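Local coordinates for protein digeranylgeranylglycerophospholipid reductase (PDB 4OPC) that reduces the double bonds of the geranylgeranyl chains of archaeal membrane lipids, with FAD as cofactor, to give saturated archaeols, at residues V190-E195 and K224-V229; G215-F220 and K248-Y253; T278-G283 and D332-Y337. One frame throughout, in Å; residues are numbered along the deposited sequence.

Following the chain from the N terminus, contact 1 opens at 190-195, near the end of strand 183-193, and contact 2 opens at 215-220 before contact 1 closes at 224-229; contact 2 then closes at 248-253, so the two loops cross. Contact 1 pairs neighbouring strands of the large mixed sheet, and contact 2 lays helix 242-253 against that sheet. They touch where strands 216-221 and 226-234 run side by side. Contact 3 follows in series, on the opposite side of the chain's centre, its nearest atoms about 16 Å from contact 2. Its loop, from 278-283 to 332-337, joins the edge of the six-stranded Rossmann-type sheet to helix 332-357.

Contact 1: residues V190-E195 and K224-V229; sequences VLLTKE and KNKVNV
Asn225 meets Thr193 where the antiparallel strands 183-193 and 226-234 of the large sheet begin to pair. Its carbonyl O accepts Thr193 N at 2.9 Å, with the donor lying well above the carbonyl plane. The hydroxyl of Thr193 sits between its own backbone N and carbonyl carbon (chi1 66°), which brings OG1 to 3.2 Å from Asn225 CA while it donates to Glu195 O; the amide of Asn225 turns its ND2 to Asp196.

Lys226 forms a non-hydrogen-bonded pair with Leu192, and its aliphatic chain crosses the side chains of Val190 and Leu192 obliquely before NZ leads away to a long, weak ion pair with Glu71. Its CG, anti to the backbone N (chi1 180°), rests 3.8 Å from Val190 CG1, and CB and CD both touch Leu192 CD2. Val227 forms the hydrogen-bonded pair: its N reaches Leu191 O at 2.9 Å, and its O takes Leu191 N at the same 2.9 Å. Val227 O also receives a CA-H...O contact from Val190 CA at 3.2 Å. On the other face, Val227 CG1 meets Thr193 CG2 at about a right angle.

Asn228 lays its amide beside Val190 CG2, with ND2 at 3.8 Å. ND2 donates to Cys48 O and OD1 accepts Trp218 NE1, which fixes the amide's rotation. Val229 CG1 closes on Leu191 CD1 at 3.7 Å, and both side chains touch Tyr246 of helix 242-253. Backbone bonds therefore set the register, the Leu191-Val229 methyl contact lies on the face that helix covers, and the buried amide of Asn228, held by Cys48 and Trp218, faces toward the flavin pocket.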
loop_
_atom_site.group_PDB
_atom_site.type_symbol
_atom_site.label_atom_id
_atom_site.label_comp_id
_atom_site.label_asym_id
_atom_site.label_seq_id
_atom_site.Cartn_x
_atom_site.Cartn_y
_atom_site.Cartn_z
ATOM N N VAL A 190 4.418 13.976 13.710
ATOM C CA VAL A 190 4.107 13.413 15.012
ATOM C C VAL A 190 4.347 14.497 16.053
ATOM O O VAL A 190 5.436 15.071 16.116
ATOM C CB VAL A 190 4.930 12.149 15.322
ATOM C CG1 VAL A 190 4.723 11.728 16.772
ATOM C CG2 VAL A 190 4.532 11.031 14.382
ATOM N N LEU A 191 3.316 14.786 16.846
ATOM C CA LEU A 191 3.359 15.865 17.826
ATOM C C LEU A 191 2.855 15.407 19.186
ATOM O O LEU A 191 2.024 14.506 19.282
ATOM C CB LEU A 191 2.482 17.027 17.345
ATOM C CG LEU A 191 2.921 17.709 16.049
ATOM C CD1 LEU A 191 1.728 17.924 15.149
ATOM C CD2 LEU A 191 3.600 19.034 16.351
ATOM N N LEU A 192 3.359 16.047 20.240
ATOM C CA LEU A 192 2.790 15.888 21.574
ATOM C C LEU A 192 1.523 16.729 21.689
ATOM O O LEU A 192 1.372 17.730 20.986
ATOM C CB LEU A 192 3.798 16.325 22.639
ATOM C CG LEU A 192 5.141 15.597 22.592
ATOM C CD1 LEU A 192 6.048 16.010 23.748
ATOM C CD2 LEU A 192 4.926 14.093 22.588
ATOM N N THR A 193 0.603 16.316 22.557
ATOM C CA THR A 193 -0.648 17.048 22.762
ATOM C C THR A 193 -0.707 17.675 24.156
ATOM O O THR A 193 -0.066 17.193 25.093
ATOM C CB THR A 193 -1.882 16.149 22.573
ATOM O OG1 THR A 193 -1.911 15.151 23.604
ATOM C CG2 THR A 193 -1.839 15.469 21.212
ATOM N N LYS A 194 -1.488 18.745 24.282
ATOM C CA LYS A 194 -1.589 19.489 25.539
ATOM C C LYS A 194 -2.666 18.906 26.441
ATOM O O LYS A 194 -2.661 19.113 27.653
ATOM C CB LYS A 194 -1.919 20.954 25.263
ATOM C CG LYS A 194 -1.067 21.622 24.204
ATOM C CD LYS A 194 -1.497 23.075 24.039
ATOM C CE LYS A 194 -1.054 23.657 22.706
ATOM N NZ LYS A 194 -1.552 25.050 22.532
ATOM N N GLU A 195 -3.602 18.195 25.829
ATOM C CA GLU A 195 -4.717 17.593 26.536
ATOM C C GLU A 195 -4.726 16.100 26.216
ATOM O O GLU A 195 -4.339 15.698 25.111
ATOM C CB GLU A 195 -6.025 18.244 26.079
ATOM C CG GLU A 195 -7.107 18.319 27.141
ATOM C CD GLU A 195 -8.189 19.329 26.795
ATOM O OE1 GLU A 195 -7.924 20.220 25.960
ATOM O OE2 GLU A 195 -9.303 19.238 27.352
ATOM N N LYS A 224 -1.347 8.477 24.918
ATOM C CA LYS A 224 -2.361 9.326 25.522
ATOM C C LYS A 224 -2.118 10.797 25.195
ATOM O O LYS A 224 -3.032 11.618 25.295
ATOM C CB LYS A 224 -2.371 9.131 27.039
ATOM C CG LYS A 224 -2.822 7.752 27.497
ATOM C CD LYS A 224 -4.331 7.705 27.656
ATOM C CE LYS A 224 -4.806 8.733 28.668
ATOM N NZ LYS A 224 -6.290 8.893 28.650
ATOM N N ASN A 225 -0.887 11.124 24.815
ATOM C CA ASN A 225 -0.481 12.510 24.600
ATOM C C ASN A 225 0.447 12.679 23.401
ATOM O O ASN A 225 1.271 13.586 23.366
ATOM C CB ASN A 225 0.188 13.085 25.858
ATOM C CG ASN A 225 -0.801 13.342 26.984
ATOM O OD1 ASN A 225 -1.413 14.410 27.060
ATOM N ND2 ASN A 225 -0.961 12.362 27.864
ATOM N N LYS A 226 0.308 11.800 22.413
ATOM C CA LYS A 226 1.161 11.850 21.235
ATOM C C LYS A 226 0.362 11.363 20.042
ATOM O O LYS A 226 -0.363 10.378 20.139
ATOM C CB LYS A 226 2.414 10.992 21.432
ATOM C CG LYS A 226 3.361 10.994 20.231
ATOM C CD LYS A 226 4.754 10.452 20.561
ATOM C CE LYS A 226 4.702 9.063 21.171
ATOM N NZ LYS A 226 6.065 8.598 21.588
ATOM N N VAL A 227 0.478 12.064 18.920
ATOM C CA VAL A 227 -0.361 11.762 17.768
ATOM C C VAL A 227 0.381 11.917 16.447
ATOM O O VAL A 227 1.209 12.810 16.286
ATOM C CB VAL A 227 -1.660 12.630 17.778
ATOM C CG1 VAL A 227 -1.342 14.120 17.641
ATOM C CG2 VAL A 227 -2.634 12.187 16.685
ATOM N N ASN A 228 0.087 11.005 15.525
ATOM C CA ASN A 228 0.509 11.089 14.131
ATOM C C ASN A 228 -0.669 11.708 13.361
ATOM O O ASN A 228 -1.737 11.098 13.242
ATOM C CB ASN A 228 0.883 9.671 13.637
ATOM C CG ASN A 228 1.364 9.627 12.193
ATOM O OD1 ASN A 228 0.746 10.196 11.292
ATOM N ND2 ASN A 228 2.463 8.908 11.966
ATOM N N VAL A 229 -0.487 12.940 12.900
ATOM C CA VAL A 229 -1.562 13.680 12.234
ATOM C C VAL A 229 -1.116 14.041 10.823
ATOM O O VAL A 229 0.020 14.465 10.607
ATOM C CB VAL A 229 -2.001 14.938 13.050
ATOM C CG1 VAL A 229 -0.798 15.768 13.473
ATOM C CG2 VAL A 229 -2.988 15.774 12.260
#

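Contact 2: residues G215-F220 and K248-Y253; sequences GYWWYF and KYLDKY. With PGT ((1S)-2-{[{[(2R)-2,3-dihydroxypropyl]oxy}(hydroxy)phosphoryl]oxy}-1-[(palmitoyloxy)methyl]ethyl stearate), chain C.
Behind the lipid pocket, on the side of strand 216-221 that faces helix 242-253, the indole of Trp217 lies on the ring of Tyr253 in an offset stack. The five-membered ring and the phenol have centroids 4.1 Å apart and planes tilted by 26°, and Trp217 CB stands almost straight above the centre of the Tyr253 ring, a CH-pi contact of 4.0 Å. The six-membered part of the indole reaches back toward the N-terminal side of the helical segment: CZ2 meets Tyr249 CB at 3.7 Å, and CH2 comes equally near Leu250 N. Trp217 NE1 and Tyr253 OH both find their partners on Thr211, through its O and OG1. Two residues further along the strand, Tyr219 has CG anti to its backbone N (chi1 180°), which carries CD2 to 3.4 Å from Tyr253 O; the Tyr219 hydroxyl is hydrogen-bonded to Asp256. A leucine in place of Trp217 would probably leave the face of Tyr253 without its stack and Thr211 O without the indole N-H.

Trp218, with Tyr216 and Phe220 two residues before and after it, faces the lipid: its CZ3 lies 3.4 Å from PGT C39, Tyr216 has C43 over one ring face, and Phe220 CZ reaches C35 at 3.9 Å. A sheet with a helix on one face and the flavin and bound lipid on the other is consistent with the geranylgeranyl reductase catalytic domain.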
loop_
_atom_site.group_PDB
_atom_site.type_symbol
_atom_site.label_atom_id
_atom_site.label_comp_id
_atom_site.label_asym_id
_atom_site.label_seq_id
_atom_site.Cartn_x
_atom_site.Cartn_y
_atom_site.Cartn_z
ATOM N N GLY A 215 -8.414 12.505 -0.841
ATOM C CA GLY A 215 -7.840 11.678 0.211
ATOM C C GLY A 215 -8.615 11.885 1.493
ATOM O O GLY A 215 -9.845 11.805 1.509
ATOM N N TYR A 216 -7.897 12.134 2.570
ATOM C CA TYR A 216 -8.505 12.432 3.854
ATOM C C TYR A 216 -7.458 12.954 4.818
ATOM O O TYR A 216 -6.256 12.847 4.562
ATOM C CB TYR A 216 -9.236 11.222 4.442
ATOM C CG TYR A 216 -8.453 9.941 4.673
ATOM C CD1 TYR A 216 -7.567 9.818 5.745
ATOM C CD2 TYR A 216 -8.664 8.814 3.875
ATOM C CE1 TYR A 216 -6.889 8.626 5.996
ATOM C CE2 TYR A 216 -7.985 7.618 4.123
ATOM C CZ TYR A 216 -7.109 7.534 5.185
ATOM O OH TYR A 216 -6.440 6.360 5.459
ATOM N N TRP A 217 -7.931 13.547 5.910
ATOM C CA TRP A 217 -7.102 13.906 7.049
ATOM C C TRP A 217 -7.166 12.787 8.070
ATOM O O TRP A 217 -8.168 12.061 8.152
ATOM C CB TRP A 217 -7.611 15.189 7.706
ATOM C CG TRP A 217 -7.037 16.458 7.153
ATOM C CD1 TRP A 217 -7.487 17.164 6.066
ATOM C CD2 TRP A 217 -5.933 17.195 7.684
ATOM N NE1 TRP A 217 -6.713 18.287 5.887
ATOM C CE2 TRP A 217 -5.753 18.328 6.867
ATOM C CE3 TRP A 217 -5.078 17.005 8.773
ATOM C CZ2 TRP A 217 -4.752 19.268 7.108
ATOM C CZ3 TRP A 217 -4.092 17.943 9.013
ATOM C CH2 TRP A 217 -3.944 19.063 8.191
ATOM N N TRP A 218 -6.110 12.650 8.866
ATOM C CA TRP A 218 -6.142 11.656 9.923
ATOM C C TRP A 218 -5.487 12.130 11.197
ATOM O O TRP A 218 -4.663 13.046 11.188
ATOM C CB TRP A 218 -5.507 10.343 9.465
ATOM C CG TRP A 218 -4.009 10.345 9.327
ATOM C CD1 TRP A 218 -3.093 10.164 10.326
ATOM C CD2 TRP A 218 -3.258 10.470 8.109
ATOM N NE1 TRP A 218 -1.818 10.201 9.809
ATOM C CE2 TRP A 218 -1.892 10.379 8.451
ATOM C CE3 TRP A 218 -3.610 10.665 6.766
ATOM C CZ2 TRP A 218 -0.879 10.460 7.495
ATOM C CZ3 TRP A 218 -2.613 10.756 5.826
ATOM C CH2 TRP A 218 -1.258 10.647 6.191
ATOM N N TYR A 219 -5.843 11.463 12.292
ATOM C CA TYR A 219 -5.338 11.752 13.624
ATOM C C TYR A 219 -5.209 10.370 14.269
ATOM O O TYR A 219 -6.205 9.786 14.708
ATOM C CB TYR A 219 -6.349 12.666 14.339
ATOM C CG TYR A 219 -6.034 13.098 15.758
ATOM C CD1 TYR A 219 -6.273 12.250 16.832
ATOM C CD2 TYR A 219 -5.573 14.384 16.027
ATOM C CE1 TYR A 219 -6.035 12.655 18.132
ATOM C CE2 TYR A 219 -5.331 14.804 17.333
ATOM C CZ TYR A 219 -5.567 13.929 18.377
ATOM O OH TYR A 219 -5.342 14.305 19.684
ATOM N N PHE A 220 -3.986 9.838 14.269
ATOM C CA PHE A 220 -3.721 8.469 14.711
ATOM C C PHE A 220 -2.955 8.540 16.040
ATOM O O PHE A 220 -1.749 8.826 16.042
ATOM C CB PHE A 220 -2.845 7.731 13.679
ATOM C CG PHE A 220 -3.549 7.346 12.396
ATOM C CD1 PHE A 220 -4.900 7.579 12.184
ATOM C CD2 PHE A 220 -2.826 6.713 11.399
ATOM C CE1 PHE A 220 -5.507 7.193 10.992
ATOM C CE2 PHE A 220 -3.419 6.329 10.220
ATOM C CZ PHE A 220 -4.764 6.561 10.010
ATOM N N LYS A 248 -2.746 25.107 6.718
ATOM C CA LYS A 248 -4.006 25.838 6.737
ATOM C C LYS A 248 -5.063 25.157 7.607
ATOM O O LYS A 248 -5.800 25.831 8.332
ATOM C CB LYS A 248 -4.539 26.023 5.313
ATOM C CG LYS A 248 -5.781 26.895 5.221
ATOM C CD LYS A 248 -6.191 27.115 3.771
ATOM C CE LYS A 248 -7.367 28.074 3.661
ATOM N NZ LYS A 248 -7.033 29.425 4.189
ATOM N N TYR A 249 -5.117 23.829 7.558
ATOM C CA TYR A 249 -6.233 23.113 8.177
ATOM C C TYR A 249 -5.882 22.285 9.420
ATOM O O TYR A 249 -6.768 21.687 10.021
ATOM C CB TYR A 249 -6.956 22.251 7.137
ATOM C CG TYR A 249 -7.540 23.065 6.009
ATOM C CD1 TYR A 249 -8.539 23.994 6.256
ATOM C CD2 TYR A 249 -7.087 22.910 4.704
ATOM C CE1 TYR A 249 -9.079 24.752 5.232
ATOM C CE2 TYR A 249 -7.623 23.662 3.668
ATOM C CZ TYR A 249 -8.622 24.582 3.941
ATOM O OH TYR A 249 -9.171 25.342 2.930
ATOM N N LEU A 250 -4.612 22.262 9.819
ATOM C CA LEU A 250 -4.203 21.476 10.989
ATOM C C LEU A 250 -5.074 21.730 12.229
ATOM O O LEU A 250 -5.498 20.783 12.898
ATOM C CB LEU A 250 -2.728 21.724 11.334
ATOM C CG LEU A 250 -2.224 21.004 12.595
ATOM C CD1 LEU A 250 -2.349 19.503 12.433
ATOM C CD2 LEU A 250 -0.791 21.393 12.955
ATOM N N ASP A 251 -5.370 22.996 12.505
ATOM C CA ASP A 251 -6.143 23.359 13.697
ATOM C C ASP A 251 -7.560 22.764 13.719
ATOM O O ASP A 251 -8.133 22.565 14.790
ATOM C CB ASP A 251 -6.236 24.879 13.849
ATOM C CG ASP A 251 -4.913 25.519 14.225
ATOM O OD1 ASP A 251 -3.961 24.792 14.590
ATOM O OD2 ASP A 251 -4.830 26.766 14.169
ATOM N N LYS A 252 -8.125 22.508 12.545
ATOM C CA LYS A 252 -9.437 21.899 12.444
ATOM C C LYS A 252 -9.405 20.483 13.012
ATOM O O LYS A 252 -10.345 20.055 13.684
ATOM C CB LYS A 252 -9.880 21.873 10.982
ATOM C CG LYS A 252 -11.362 21.656 10.754
ATOM C CD LYS A 252 -11.686 21.816 9.273
ATOM C CE LYS A 252 -13.183 21.786 9.014
ATOM N NZ LYS A 252 -13.836 20.581 9.592
ATOM N N TYR A 253 -8.315 19.770 12.764
ATOM C CA TYR A 253 -8.247 18.347 13.083
ATOM C C TYR A 253 -7.398 18.026 14.303
ATOM O O TYR A 253 -7.532 16.952 14.891
ATOM C CB TYR A 253 -7.758 17.569 11.864
ATOM C CG TYR A 253 -8.618 17.871 10.667
ATOM C CD1 TYR A 253 -9.925 17.406 10.604
ATOM C CD2 TYR A 253 -8.145 18.654 9.624
ATOM C CE1 TYR A 253 -10.731 17.699 9.527
ATOM C CE2 TYR A 253 -8.950 18.958 8.536
ATOM C CZ TYR A 253 -10.241 18.471 8.499
ATOM O OH TYR A 253 -11.055 18.767 7.431
HETATM C C48 PGT C . -9.738 8.093 -1.095
HETATM C C47 PGT C . -8.629 7.312 -1.770
HETATM C C46 PGT C . -7.289 7.808 -1.269
HETATM C C45 PGT C . -7.247 7.704 0.243
HETATM C C44 PGT C . -5.819 7.566 0.728
HETATM C C43 PGT C . -5.354 8.870 1.350
HETATM C C42 PGT C . -3.880 8.751 1.667
HETATM C C41 PGT C . -3.728 7.729 2.766
HETATM C C40 PGT C . -2.485 8.010 3.575
HETATM C C39 PGT C . -2.738 7.494 4.973
HETATM C C38 PGT C . -3.087 6.029 4.914
HETATM C C37 PGT C . -3.505 5.575 6.292
HETATM C C36 PGT C . -3.746 4.086 6.241
HETATM C C35 PGT C . -4.481 3.622 7.477
HETATM C C34 PGT C . -4.648 2.116 7.409
HETATM C C33 PGT C . -5.647 1.619 8.431
HETATM C C32 PGT C . -5.220 0.280 9.001
HETATM C C31 PGT C . -5.569 -0.882 8.084
HETATM O O31 PGT C . -4.678 -1.647 7.766
HETATM O O2 PGT C . -6.881 -1.086 7.589
HETATM C C2 PGT C . -7.665 -2.074 8.233
HETATM C C1 PGT C . -7.358 -3.482 7.766
HETATM O O3P PGT C . -6.169 -3.670 7.024
HETATM P P PGT C . -6.293 -4.175 5.526
HETATM O O1P PGT C . -7.463 -3.406 4.953
HETATM O O2P PGT C . -5.029 -3.893 4.727
HETATM O O4P PGT C . -6.600 -5.734 5.421
HETATM C C4 PGT C . -7.042 -6.503 6.521
HETATM C C5 PGT C . -7.376 -7.916 6.097
HETATM O O5 PGT C . -6.585 -8.824 6.828
HETATM C C6 PGT C . -7.115 -8.076 4.619
HETATM O O6 PGT C . -5.974 -8.871 4.389
HETATM C C3 PGT C . -9.143 -1.904 7.930
HETATM O O3 PGT C . -9.689 -0.715 8.449
HETATM C C11 PGT C . -10.705 -0.186 7.629
HETATM O O11 PGT C . -11.553 -0.922 7.166
HETATM C C12 PGT C . -10.733 1.296 7.318
HETATM C C13 PGT C . -12.108 1.716 6.843
HETATM C C14 PGT C . -12.087 3.195 6.519
HETATM C C15 PGT C . -11.901 3.404 5.032
HETATM C C16 PGT C . -12.021 4.875 4.690
HETATM C C17 PGT C . -13.003 5.032 3.550
HETATM C C18 PGT C . -13.394 6.485 3.382
HETATM C C19 PGT C . -14.590 6.588 2.457
HETATM C C20 PGT C . -15.843 6.069 3.136
HETATM C C21 PGT C . -16.895 7.160 3.165
HETATM C C22 PGT C . -18.283 6.561 3.073
HETATM C C23 PGT C . -19.222 7.600 2.500
HETATM C C24 PGT C . -20.545 6.965 2.133
HETATM C C25 PGT C . -20.882 7.282 0.692
HETATM C C26 PGT C . -21.162 5.998 -0.060
#

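Contact 3: residues T278-G283 and D332-Y337; sequences TMAWNG and DMNICY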
loop_
_atom_site.group_PDB
_atom_site.type_symbol
_atom_site.label_atom_id
_atom_site.label_comp_id
_atom_site.label_asym_id
_atom_site.label_seq_id
_atom_site.Cartn_x
_atom_site.Cartn_y
_atom_site.Cartn_z
ATOM N N THR A 278 1.261 -7.601 -13.890
ATOM C CA THR A 278 2.052 -8.729 -13.416
ATOM C C THR A 278 3.127 -8.252 -12.458
ATOM O O THR A 278 3.809 -7.248 -12.712
ATOM C CB THR A 278 2.678 -9.579 -14.544
ATOM O OG1 THR A 278 3.458 -10.620 -13.942
ATOM C CG2 THR A 278 3.585 -8.743 -15.442
ATOM N N MET A 279 3.276 -8.984 -11.359
ATOM C CA MET A 279 4.303 -8.721 -10.361
ATOM C C MET A 279 5.470 -9.681 -10.549
ATOM O O MET A 279 6.395 -9.712 -9.734
ATOM C CB MET A 279 3.713 -8.845 -8.950
ATOM C CG MET A 279 2.611 -7.806 -8.707
ATOM S SD MET A 279 1.603 -8.153 -7.243
ATOM C CE MET A 279 2.629 -7.484 -5.954
ATOM N N ALA A 280 5.450 -10.442 -11.645
ATOM C CA ALA A 280 6.513 -11.407 -11.947
ATOM C C ALA A 280 6.931 -11.317 -13.404
ATOM O O ALA A 280 6.085 -11.172 -14.291
ATOM C CB ALA A 280 6.045 -12.830 -11.641
ATOM N N TRP A 281 8.229 -11.443 -13.658
ATOM C CA TRP A 281 8.725 -11.613 -15.010
ATOM C C TRP A 281 9.988 -12.472 -14.925
ATOM O O TRP A 281 10.301 -13.018 -13.864
ATOM C CB TRP A 281 8.980 -10.247 -15.641
ATOM C CG TRP A 281 9.078 -10.289 -17.121
ATOM C CD1 TRP A 281 10.195 -10.070 -17.878
ATOM C CD2 TRP A 281 8.023 -10.588 -18.032
ATOM N NE1 TRP A 281 9.896 -10.208 -19.209
ATOM C CE2 TRP A 281 8.570 -10.531 -19.335
ATOM C CE3 TRP A 281 6.672 -10.904 -17.880
ATOM C CZ2 TRP A 281 7.809 -10.769 -20.472
ATOM C CZ3 TRP A 281 5.912 -11.144 -19.021
ATOM C CH2 TRP A 281 6.487 -11.075 -20.297
ATOM N N ASN A 282 10.705 -12.615 -16.036
ATOM C CA ASN A 282 11.891 -13.470 -16.052
ATOM C C ASN A 282 12.954 -12.958 -15.088
ATOM O O ASN A 282 13.527 -11.890 -15.308
ATOM C CB ASN A 282 12.515 -13.541 -17.448
ATOM C CG ASN A 282 11.556 -14.014 -18.521
ATOM O OD1 ASN A 282 10.652 -14.819 -18.285
ATOM N ND2 ASN A 282 11.771 -13.523 -19.733
ATOM N N GLY A 283 13.221 -13.724 -14.032
ATOM C CA GLY A 283 14.249 -13.369 -13.066
ATOM C C GLY A 283 13.894 -12.281 -12.066
ATOM O O GLY A 283 14.792 -11.793 -11.365
ATOM N N ASP A 332 3.319 -17.931 -9.807
ATOM C CA ASP A 332 2.568 -18.141 -8.569
ATOM C C ASP A 332 2.549 -16.894 -7.698
ATOM O O ASP A 332 1.674 -16.738 -6.847
ATOM C CB ASP A 332 3.139 -19.310 -7.768
ATOM C CG ASP A 332 2.680 -20.652 -8.289
ATOM O OD1 ASP A 332 1.721 -20.688 -9.088
ATOM O OD2 ASP A 332 3.274 -21.670 -7.886
ATOM N N MET A 333 3.518 -16.010 -7.905
ATOM C CA MET A 333 3.525 -14.726 -7.211
ATOM C C MET A 333 2.199 -14.018 -7.466
ATOM O O MET A 333 1.545 -13.532 -6.536
ATOM C CB MET A 333 4.670 -13.841 -7.705
ATOM C CG MET A 333 4.575 -12.399 -7.228
ATOM S SD MET A 333 4.763 -12.284 -5.435
ATOM C CE MET A 333 4.131 -10.640 -5.126
ATOM N N ASN A 334 1.808 -13.973 -8.733
ATOM C CA ASN A 334 0.575 -13.310 -9.133
ATOM C C ASN A 334 -0.642 -14.032 -8.585
ATOM O O ASN A 334 -1.547 -13.405 -8.045
ATOM C CB ASN A 334 0.470 -13.255 -10.649
ATOM C CG ASN A 334 1.436 -12.278 -11.265
ATOM O OD1 ASN A 334 1.601 -11.169 -10.772
ATOM N ND2 ASN A 334 2.071 -12.681 -12.354
ATOM N N ILE A 335 -0.668 -15.351 -8.733
ATOM C CA ILE A 335 -1.815 -16.127 -8.267
ATOM C C ILE A 335 -2.031 -15.937 -6.762
ATOM O O ILE A 335 -3.148 -15.644 -6.311
ATOM C CB ILE A 335 -1.637 -17.616 -8.566
ATOM C CG1 ILE A 335 -1.356 -17.849 -10.059
ATOM C CG2 ILE A 335 -2.858 -18.397 -8.086
ATOM C CD1 ILE A 335 -2.371 -17.227 -10.979
ATOM N N CYS A 336 -0.955 -16.082 -5.996
ATOM C CA CYS A 336 -0.996 -15.915 -4.543
ATOM C C CYS A 336 -1.438 -14.507 -4.173
ATOM O O CYS A 336 -2.376 -14.332 -3.382
ATOM C CB CYS A 336 0.390 -16.210 -3.940
ATOM S SG CYS A 336 0.653 -15.794 -2.157
ATOM N N TYR A 337 -0.796 -13.494 -4.753
ATOM C CA TYR A 337 -1.114 -12.126 -4.354
ATOM C C TYR A 337 -2.527 -11.699 -4.731
ATOM O O TYR A 337 -3.210 -11.061 -3.924
ATOM C CB TYR A 337 -0.086 -11.104 -4.866
ATOM C CG TYR A 337 -0.384 -9.766 -4.272
ATOM C CD1 TYR A 337 -0.024 -9.474 -2.960
ATOM C CD2 TYR A 337 -1.114 -8.816 -4.971
ATOM C CE1 TYR A 337 -0.350 -8.257 -2.385
ATOM C CE2 TYR A 337 -1.443 -7.602 -4.396
ATOM C CZ TYR A 337 -1.062 -7.333 -3.098
ATOM O OH TYR A 337 -1.393 -6.147 -2.494
#
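Met279 and Tyr337 make a Met-aromatic contact just before strand 280-281, the edge strand of the six-stranded Rossmann-type sheet, where the chain packs on the start of helix 332-357. From the backbone outward, Met279 CB lies 3.6 Å from Asn334 OD1 and also faces Met333 CG, while its CG passes the same oxygen more distantly. SD then comes to 3.6 Å from Tyr337 CD2, approaching the ring obliquely. A bend at the last torsion (chi3 82°) carries CE over the ring face, 4.2 Å from the centroid of Tyr337 and 15° off its normal, and there CE also meets Met333 CE at 3.6 Å. Tyr337 holds its own hydroxyl on Gln345, and Cys336 is tied by a disulfide to Cys311 of helix 302-322.

Beside the methionine, the amide of Asn334 grips the residues just before strand 280-281 with both ends. OD1 takes Met279 N at 2.8 Å, in the carbonyl plane and on a lone pair, with a nearly straight bond. ND2 donates to Thr278 OG1 at 2.9 Å, close to its amide plane, and that hydroxyl gives its proton to a lone pair of Ala280 O, 2.7 Å from OG1.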